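PDB 6GUP: fusarinine C esterase sidJ from Aspergillus fumigatus, which hydrolyses the siderophore fusarinine C to fusarinine with release of iron, while leaving triacetylfusarinine C untouched. Local coordinates for residues A[200-214]-A[226-238]. Residues are numbered along the deposited sequence; the frame is centred on the assembly and turned at random.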
ATOM      1  N   ARG A 200      10.273 -10.528  23.786  1.00 48.42           N
ATOM      2  CA  ARG A 200      10.583  -9.982  25.116  1.00 50.41           C
ATOM      3  C   ARG A 200      12.021  -9.476  25.205  1.00 48.13           C
ATOM      4  O   ARG A 200      12.274  -8.424  25.794  1.00 47.94           O
ATOM      5  CB  ARG A 200      10.350 -11.023  26.211  1.00 54.97           C
ATOM      6  CG  ARG A 200       8.903 -11.460  26.373  1.00 59.41           C
ATOM      7  CD  ARG A 200       8.696 -12.190  27.689  1.00 66.04           C
ATOM      8  NE  ARG A 200       7.865 -13.387  27.574  1.00 74.37           N
ATOM      9  CZ  ARG A 200       7.599 -14.217  28.584  1.00 82.99           C
ATOM     10  NH1 ARG A 200       8.089 -13.991  29.806  1.00 86.56           N
ATOM     11  NH2 ARG A 200       6.834 -15.285  28.375  1.00 85.94           N
ATOM     12  N   GLU A 201      12.951 -10.238  24.629  1.00 47.30           N
ATOM     13  CA  GLU A 201      14.367  -9.861  24.586  1.00 51.40           C
ATOM     14  C   GLU A 201      14.580  -8.555  23.812  1.00 49.95           C
ATOM     15  O   GLU A 201      15.358  -7.701  24.238  1.00 49.60           O
ATOM     16  CB  GLU A 201      15.199 -10.992  23.967  1.00 57.83           C
ATOM     17  CG  GLU A 201      16.712 -10.821  24.088  1.00 67.68           C
ATOM     18  CD  GLU A 201      17.388 -10.372  22.799  1.00 73.85           C
ATOM     19  OE1 GLU A 201      17.088 -10.938  21.726  1.00 78.22           O
ATOM     20  OE2 GLU A 201      18.243  -9.464  22.860  1.00 77.25           O
ATOM     21  N   ALA A 202      13.876  -8.409  22.690  1.00 49.00           N
ATOM     22  CA  ALA A 202      13.935  -7.189  21.877  1.00 48.01           C
ATOM     23  C   ALA A 202      13.357  -5.970  22.598  1.00 47.01           C
ATOM     24  O   ALA A 202      13.905  -4.875  22.489  1.00 47.05           O
ATOM     25  CB  ALA A 202      13.218  -7.402  20.554  1.00 49.13           C
ATOM     26  N   ALA A 203      12.257  -6.160  23.328  1.00 45.78           N
ATOM     27  CA  ALA A 203      11.651  -5.080  24.118  1.00 45.47           C
ATOM     28  C   ALA A 203      12.622  -4.533  25.168  1.00 45.68           C
ATOM     29  O   ALA A 203      12.728  -3.320  25.351  1.00 45.26           O
ATOM     30  CB  ALA A 203      10.368  -5.557  24.782  1.00 44.31           C
ATOM     31  N   ARG A 204      13.331  -5.437  25.840  1.00 47.40           N
ATOM     32  CA  ARG A 204      14.352  -5.061  26.820  1.00 50.13           C
ATOM     33  C   ARG A 204      15.611  -4.448  26.191  1.00 52.06           C
ATOM     34  O   ARG A 204      16.111  -3.432  26.682  1.00 52.78           O
ATOM     35  CB  ARG A 204      14.768  -6.275  27.658  1.00 51.19           C
ATOM     36  CG  ARG A 204      13.694  -6.810  28.593  1.00 53.11           C
ATOM     37  CD  ARG A 204      14.289  -7.827  29.556  1.00 55.64           C
ATOM     38  NE  ARG A 204      14.832  -8.993  28.853  1.00 57.10           N
ATOM     39  CZ  ARG A 204      14.186 -10.138  28.607  1.00 59.19           C
ATOM     40  NH1 ARG A 204      12.928 -10.337  29.007  1.00 59.03           N
ATOM     41  NH2 ARG A 204      14.812 -11.110  27.949  1.00 58.56           N
ATOM     42  N   ASP A 205      16.108  -5.062  25.114  1.00 50.91           N
ATOM     43  CA  ASP A 205      17.471  -4.810  24.608  1.00 52.17           C
ATOM     44  C   ASP A 205      17.604  -3.913  23.371  1.00 48.18           C
ATOM     45  O   ASP A 205      18.685  -3.368  23.142  1.00 46.30           O
ATOM     46  CB  ASP A 205      18.171  -6.148  24.320  1.00 57.45           C
ATOM     47  CG  ASP A 205      18.318  -7.026  25.561  1.00 62.08           C
ATOM     48  OD1 ASP A 205      17.950  -6.591  26.675  1.00 62.51           O
ATOM     49  OD2 ASP A 205      18.813  -8.163  25.423  1.00 64.06           O
ATOM     50  N   ALA A 206      16.547  -3.770  22.570  1.00 44.95           N
ATOM     51  CA  ALA A 206      16.632  -2.982  21.329  1.00 42.33           C
ATOM     52  C   ALA A 206      16.800  -1.494  21.625  1.00 41.76           C
ATOM     53  O   ALA A 206      16.277  -0.993  22.625  1.00 41.22           O
ATOM     54  CB  ALA A 206      15.407  -3.207  20.454  1.00 43.60           C
ATOM     55  N   ASP A 207      17.535  -0.799  20.757  1.00 42.33           N
ATOM     56  CA  ASP A 207      17.742   0.647  20.894  1.00 43.72           C
ATOM     57  C   ASP A 207      16.426   1.393  20.703  1.00 41.78           C
ATOM     58  O   ASP A 207      15.535   0.921  19.994  1.00 41.40           O
ATOM     59  CB  ASP A 207      18.777   1.160  19.880  1.00 48.84           C
ATOM     60  CG  ASP A 207      20.188   0.676  20.179  1.00 52.69           C
ATOM     61  OD1 ASP A 207      20.626   0.761  21.347  1.00 53.27           O
ATOM     62  OD2 ASP A 207      20.868   0.223  19.235  1.00 54.81           O
ATOM     63  N   ALA A 208      16.307   2.552  21.348  1.00 40.60           N
ATOM     64  CA  ALA A 208      15.100   3.371  21.248  1.00 41.14           C
ATOM     65  C   ALA A 208      14.863   3.801  19.801  1.00 43.03           C
ATOM     66  O   ALA A 208      15.805   4.173  19.099  1.00 43.25           O
ATOM     67  CB  ALA A 208      15.204   4.587  22.149  1.00 41.82           C
ATOM     68  N   GLY A 209      13.611   3.706  19.359  1.00 44.07           N
ATOM     69  CA  GLY A 209      13.235   4.037  17.984  1.00 44.53           C
ATOM     70  C   GLY A 209      13.367   2.914  16.964  1.00 43.92           C
ATOM     71  O   GLY A 209      12.841   3.040  15.856  1.00 45.72           O
ATOM     72  N   THR A 210      14.064   1.827  17.313  1.00 42.28           N
ATOM     73  CA  THR A 210      14.211   0.681  16.414  1.00 42.49           C
ATOM     74  C   THR A 210      13.054  -0.298  16.571  1.00 43.55           C
ATOM     75  O   THR A 210      12.356  -0.297  17.590  1.00 43.44           O
ATOM     76  CB  THR A 210      15.525  -0.100  16.648  1.00 42.03           C
ATOM     77  OG1 THR A 210      15.535  -0.668  17.963  1.00 43.08           O
ATOM     78  CG2 THR A 210      16.728   0.799  16.485  1.00 41.80           C
ATOM     79  N   ASP A 211      12.871  -1.131  15.549  1.00 42.79           N
ATOM     80  CA  ASP A 211      11.898  -2.220  15.565  1.00 42.84           C
ATOM     81  C   ASP A 211      12.569  -3.497  15.078  1.00 41.85           C
ATOM     82  O   ASP A 211      13.062  -3.546  13.950  1.00 42.99           O
ATOM     83  CB  ASP A 211      10.704  -1.893  14.662  1.00 43.26           C
ATOM     84  CG  ASP A 211       9.630  -1.103  15.376  1.00 46.48           C
ATOM     85  OD1 ASP A 211       9.040  -1.633  16.343  1.00 47.76           O
ATOM     86  OD2 ASP A 211       9.368   0.048  14.972  1.00 49.56           O
ATOM     87  N   VAL A 212      12.585  -4.519  15.931  1.00 40.29           N
ATOM     88  CA  VAL A 212      13.093  -5.835  15.562  1.00 40.94           C
ATOM     89  C   VAL A 212      11.953  -6.601  14.898  1.00 42.23           C
ATOM     90  O   VAL A 212      11.004  -7.012  15.568  1.00 42.83           O
ATOM     91  CB  VAL A 212      13.622  -6.613  16.789  1.00 41.13           C
ATOM     92  CG1 VAL A 212      14.148  -7.985  16.378  1.00 41.73           C
ATOM     93  CG2 VAL A 212      14.718  -5.818  17.489  1.00 42.70           C
ATOM     94  N   LEU A 213      12.045  -6.777  13.581  1.00 43.51           N
ATOM     95  CA  LEU A 213      11.049  -7.535  12.828  1.00 44.98           C
ATOM     96  C   LEU A 213      11.303  -9.020  13.032  1.00 45.89           C
ATOM     97  O   LEU A 213      12.408  -9.504  12.773  1.00 47.06           O
ATOM     98  CB  LEU A 213      11.101  -7.198  11.338  1.00 45.09           C
ATOM     99  CG  LEU A 213      10.958  -5.728  10.935  1.00 45.66           C
ATOM    100  CD1 LEU A 213      10.965  -5.629   9.419  1.00 44.94           C
ATOM    101  CD2 LEU A 213       9.701  -5.083  11.508  1.00 46.88           C
ATOM    102  N   LEU A 214      10.282  -9.735  13.502  1.00 45.28           N
ATOM    103  CA  LEU A 214      10.389 -11.170  13.737  1.00 44.61           C
ATOM    104  C   LEU A 214      10.260 -11.909  12.403  1.00 45.16           C
ATOM    105  O   LEU A 214       9.661 -11.374  11.465  1.00 45.13           O
ATOM    106  CB  LEU A 214       9.317 -11.639  14.726  1.00 44.93           C
ATOM    107  CG  LEU A 214       9.352 -10.959  16.103  1.00 45.32           C
ATOM    108  CD1 LEU A 214       8.097 -11.285  16.897  1.00 45.82           C
ATOM    109  CD2 LEU A 214      10.596 -11.352  16.885  1.00 44.90           C
ATOM    110  N   HIS A 226      -1.386 -13.138   8.786  1.00 78.97           N
ATOM    111  CA  HIS A 226      -0.238 -13.438   7.915  1.00 84.49           C
ATOM    112  C   HIS A 226       0.465 -12.157   7.434  1.00 83.96           C
ATOM    113  O   HIS A 226       0.905 -12.060   6.284  1.00 84.50           O
ATOM    114  CB  HIS A 226      -0.683 -14.317   6.733  1.00 94.11           C
ATOM    115  CG  HIS A 226       0.425 -15.095   6.091  1.00105.85           C
ATOM    116  ND1 HIS A 226       1.582 -14.506   5.625  1.00111.89           N
ATOM    117  CD2 HIS A 226       0.538 -16.415   5.809  1.00113.08           C
ATOM    118  CE1 HIS A 226       2.363 -15.431   5.097  1.00118.20           C
ATOM    119  NE2 HIS A 226       1.754 -16.598   5.198  1.00118.33           N
ATOM    120  N   THR A 227       0.563 -11.180   8.333  1.00 84.52           N
ATOM    121  CA  THR A 227       1.242  -9.910   8.063  1.00 84.64           C
ATOM    122  C   THR A 227       2.527  -9.900   8.901  1.00 77.92           C
ATOM    123  O   THR A 227       2.573 -10.552   9.950  1.00 78.71           O
ATOM    124  CB  THR A 227       0.321  -8.688   8.359  1.00 86.69           C
ATOM    125  OG1 THR A 227       1.006  -7.464   8.079  1.00 87.20           O
ATOM    126  CG2 THR A 227      -0.160  -8.655   9.796  1.00 78.75           C
ATOM    127  N   PRO A 228       3.583  -9.189   8.441  1.00 71.29           N
ATOM    128  CA  PRO A 228       4.825  -9.127   9.226  1.00 68.97           C
ATOM    129  C   PRO A 228       4.624  -8.517  10.612  1.00 65.23           C
ATOM    130  O   PRO A 228       3.708  -7.713  10.802  1.00 65.79           O
ATOM    131  CB  PRO A 228       5.738  -8.233   8.371  1.00 68.92           C
ATOM    132  CG  PRO A 228       4.809  -7.478   7.484  1.00 68.35           C
ATOM    133  CD  PRO A 228       3.744  -8.477   7.161  1.00 68.75           C
ATOM    134  N   LEU A 229       5.473  -8.905  11.561  1.00 59.23           N
ATOM    135  CA  LEU A 229       5.331  -8.475  12.951  1.00 55.33           C
ATOM    136  C   LEU A 229       6.652  -8.016  13.551  1.00 49.77           C
ATOM    137  O   LEU A 229       7.649  -8.741  13.510  1.00 47.09           O
ATOM    138  CB  LEU A 229       4.752  -9.610  13.803  1.00 56.60           C
ATOM    139  CG  LEU A 229       3.291 -10.001  13.559  1.00 57.51           C
ATOM    140  CD1 LEU A 229       2.941 -11.240  14.368  1.00 55.57           C
ATOM    141  CD2 LEU A 229       2.338  -8.866  13.907  1.00 58.13           C
ATOM    142  N   SER A 230       6.643  -6.806  14.111  1.00 45.31           N
ATOM    143  CA  SER A 230       7.726  -6.338  14.966  1.00 42.97           C
ATOM    144  C   SER A 230       7.610  -7.031  16.320  1.00 40.79           C
ATOM    145  O   SER A 230       6.553  -7.569  16.667  1.00 41.82           O
ATOM    146  CB  SER A 230       7.677  -4.816  15.144  1.00 44.27           C
ATOM    147  OG  SER A 230       6.581  -4.419  15.953  1.00 43.36           O
ATOM    148  N   ALA A 231       8.704  -7.015  17.072  1.00 40.46           N
ATOM    149  CA  ALA A 231       8.733  -7.586  18.420  1.00 41.26           C
ATOM    150  C   ALA A 231       7.737  -6.896  19.350  1.00 44.53           C
ATOM    151  O   ALA A 231       7.023  -7.563  20.101  1.00 45.89           O
ATOM    152  CB  ALA A 231      10.134  -7.497  18.999  1.00 39.12           C
ATOM    153  N   ARG A 232       7.696  -5.566  19.288  1.00 47.58           N
ATOM    154  CA  ARG A 232       6.768  -4.782  20.110  1.00 52.10           C
ATOM    155  C   ARG A 232       5.309  -5.049  19.769  1.00 55.21           C
ATOM    156  O   ARG A 232       4.471  -5.132  20.671  1.00 56.58           O
ATOM    157  CB  ARG A 232       7.054  -3.283  19.995  1.00 54.43           C
ATOM    158  CG  ARG A 232       8.287  -2.856  20.768  1.00 58.90           C
ATOM    159  CD  ARG A 232       8.432  -1.347  20.796  1.00 63.59           C
ATOM    160  NE  ARG A 232       8.740  -0.783  19.485  1.00 67.57           N
ATOM    161  CZ  ARG A 232       9.009   0.504  19.257  1.00 70.29           C
ATOM    162  NH1 ARG A 232       9.021   1.391  20.252  1.00 70.67           N
ATOM    163  NH2 ARG A 232       9.275   0.914  18.023  1.00 70.23           N
ATOM    164  N   ARG A 233       5.008  -5.180  18.479  1.00 56.61           N
ATOM    165  CA  ARG A 233       3.646  -5.483  18.057  1.00 57.94           C
ATOM    166  C   ARG A 233       3.222  -6.888  18.455  1.00 59.33           C
ATOM    167  O   ARG A 233       2.097  -7.087  18.908  1.00 60.77           O
ATOM    168  CB  ARG A 233       3.461  -5.303  16.555  1.00 57.42           C
ATOM    169  CG  ARG A 233       1.993  -5.216  16.220  1.00 61.76           C
ATOM    170  CD  ARG A 233       1.638  -5.199  14.746  1.00 65.20           C
ATOM    171  NE  ARG A 233       0.293  -5.752  14.568  1.00 68.64           N
ATOM    172  CZ  ARG A 233      -0.832  -5.232  15.076  1.00 71.62           C
ATOM    173  NH1 ARG A 233      -0.828  -4.112  15.801  1.00 75.51           N
ATOM    174  NH2 ARG A 233      -1.992  -5.845  14.853  1.00 71.28           N
ATOM    175  N   PHE A 234       4.115  -7.855  18.273  1.00 58.56           N
ATOM    176  CA  PHE A 234       3.842  -9.234  18.665  1.00 57.55           C
ATOM    177  C   PHE A 234       3.580  -9.367  20.173  1.00 58.42           C
ATOM    178  O   PHE A 234       2.687 -10.116  20.577  1.00 59.41           O
ATOM    179  CB  PHE A 234       4.991 -10.151  18.231  1.00 55.30           C
ATOM    180  CG  PHE A 234       4.863 -11.557  18.735  1.00 53.96           C
ATOM    181  CD1 PHE A 234       4.263 -12.543  17.959  1.00 53.41           C
ATOM    182  CD2 PHE A 234       5.330 -11.891  19.998  1.00 54.38           C
ATOM    183  CE1 PHE A 234       4.139 -13.840  18.435  1.00 52.69           C
ATOM    184  CE2 PHE A 234       5.205 -13.179  20.477  1.00 54.90           C
ATOM    185  CZ  PHE A 234       4.615 -14.158  19.697  1.00 54.69           C
ATOM    186  N   LEU A 235       4.360  -8.657  20.991  1.00 56.39           N
ATOM    187  CA  LEU A 235       4.182  -8.677  22.456  1.00 55.84           C
ATOM    188  C   LEU A 235       2.811  -8.198  22.904  1.00 57.03           C
ATOM    189  O   LEU A 235       2.252  -8.724  23.868  1.00 58.87           O
ATOM    190  CB  LEU A 235       5.253  -7.842  23.174  1.00 52.41           C
ATOM    191  CG  LEU A 235       6.611  -8.494  23.423  1.00 52.86           C
ATOM    192  CD1 LEU A 235       7.460  -7.571  24.281  1.00 51.98           C
ATOM    193  CD2 LEU A 235       6.485  -9.861  24.083  1.00 55.16           C
ATOM    194  N   SER A 236       2.288  -7.190  22.212  1.00 56.22           N
ATOM    195  CA  SER A 236       0.927  -6.705  22.435  1.00 55.72           C
ATOM    196  C   SER A 236      -0.111  -7.823  22.293  1.00 56.04           C
ATOM    197  O   SER A 236      -1.053  -7.908  23.085  1.00 58.39           O
ATOM    198  CB  SER A 236       0.601  -5.579  21.449  1.00 53.36           C
ATOM    199  OG  SER A 236      -0.604  -4.927  21.796  1.00 56.68           O
ATOM    200  N   LEU A 237       0.083  -8.682  21.293  1.00 53.73           N
ATOM    201  CA  LEU A 237      -0.865  -9.751  20.977  1.00 51.79           C
ATOM    202  C   LEU A 237      -0.788 -10.972  21.907  1.00 54.13           C
ATOM    203  O   LEU A 237      -1.785 -11.682  22.049  1.00 54.24           O
ATOM    204  CB  LEU A 237      -0.707 -10.185  19.508  1.00 51.72           C
ATOM    205  CG  LEU A 237      -0.711  -9.064  18.449  1.00 51.05           C
ATOM    206  CD1 LEU A 237      -0.781  -9.620  17.033  1.00 51.28           C
ATOM    207  CD2 LEU A 237      -1.828  -8.052  18.681  1.00 50.88           C
ATOM    208  N   THR A 238       0.367 -11.212  22.539  1.00 59.25           N
ATOM    209  CA  THR A 238       0.576 -12.419  23.367  1.00 69.05           C
ATOM    210  C   THR A 238       0.728 -12.218  24.878  1.00 77.10           C
ATOM    211  O   THR A 238       0.477 -13.157  25.636  1.00 78.69           O
ATOM    212  CB  THR A 238       1.807 -13.208  22.891  1.00 73.60           C
ATOM    213  OG1 THR A 238       2.989 -12.413  23.044  1.00 72.26           O
ATOM    214  CG2 THR A 238       1.645 -13.594  21.446  1.00 77.48           C
TER
HETATM  215  O   HOH W   1       9.893  -3.974  17.878  1.00 45.87           O
HETATM  216  O   HOH W   2       6.942 -11.412  10.833  1.00 46.31           O
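The guanidinium of Arg232 meets Asp211 at its edge and carries the carbonyl O of Thr210 over one face, a neighbour rather than a hydrogen-bond partner. The salt bridge is side-on, NE and NH2 both turning to one carboxylate oxygen: NH2 lies 3.1 Å from Asp211 OD1 (N-H...O angle 156°), NE slightly farther, and NH2 adds a weak bond to OD2. OD1 sits in the guanidinium plane, yet the arginine approaches from above the carboxylate, the two planes being 46° apart. A bend at chi3 (-68°) brings the arginine side chain round to this side-on grip. Water 1 adds a third donor to OD1 and accepts from Arg232 N, tying the carboxylate to the first turn of helix 231-238. The other flat group, the ring of Phe234, has Thr238 CG2 over one face, offset toward the rim, while Leu214 CD1 comes obliquely, 3.7 Å from the ring atom Phe234 CG.

Between these groups the backbones form a single beta bridge, Leu213 with Ser230: Ala231 N donates to Val212 O at 2.7 Å, and Leu214 N to Leu229 O at 2.8 Å. Strand 211-213 thus pairs with the chain just ahead of helix 231-238, and also with a strand of the second subunit in an antiparallel ladder, consistent with the homodimer of this alpha/beta-hydrolase. Ser230 is the helix N-cap, its OG accepting from Arg233 N and also hydrogen-bonded to Trp81 O.

The C-terminal end of helix 185-205, residues 200-205, crosses helix 231-238 at -124°, the axes of these segments coming within 8.9 Å. Ala202 CB presses tightly on Ala231 CB at 3.5 Å, and Leu235 spreads its two methyls, CD1 to Ala203 CB and CD2 to Arg200 CG.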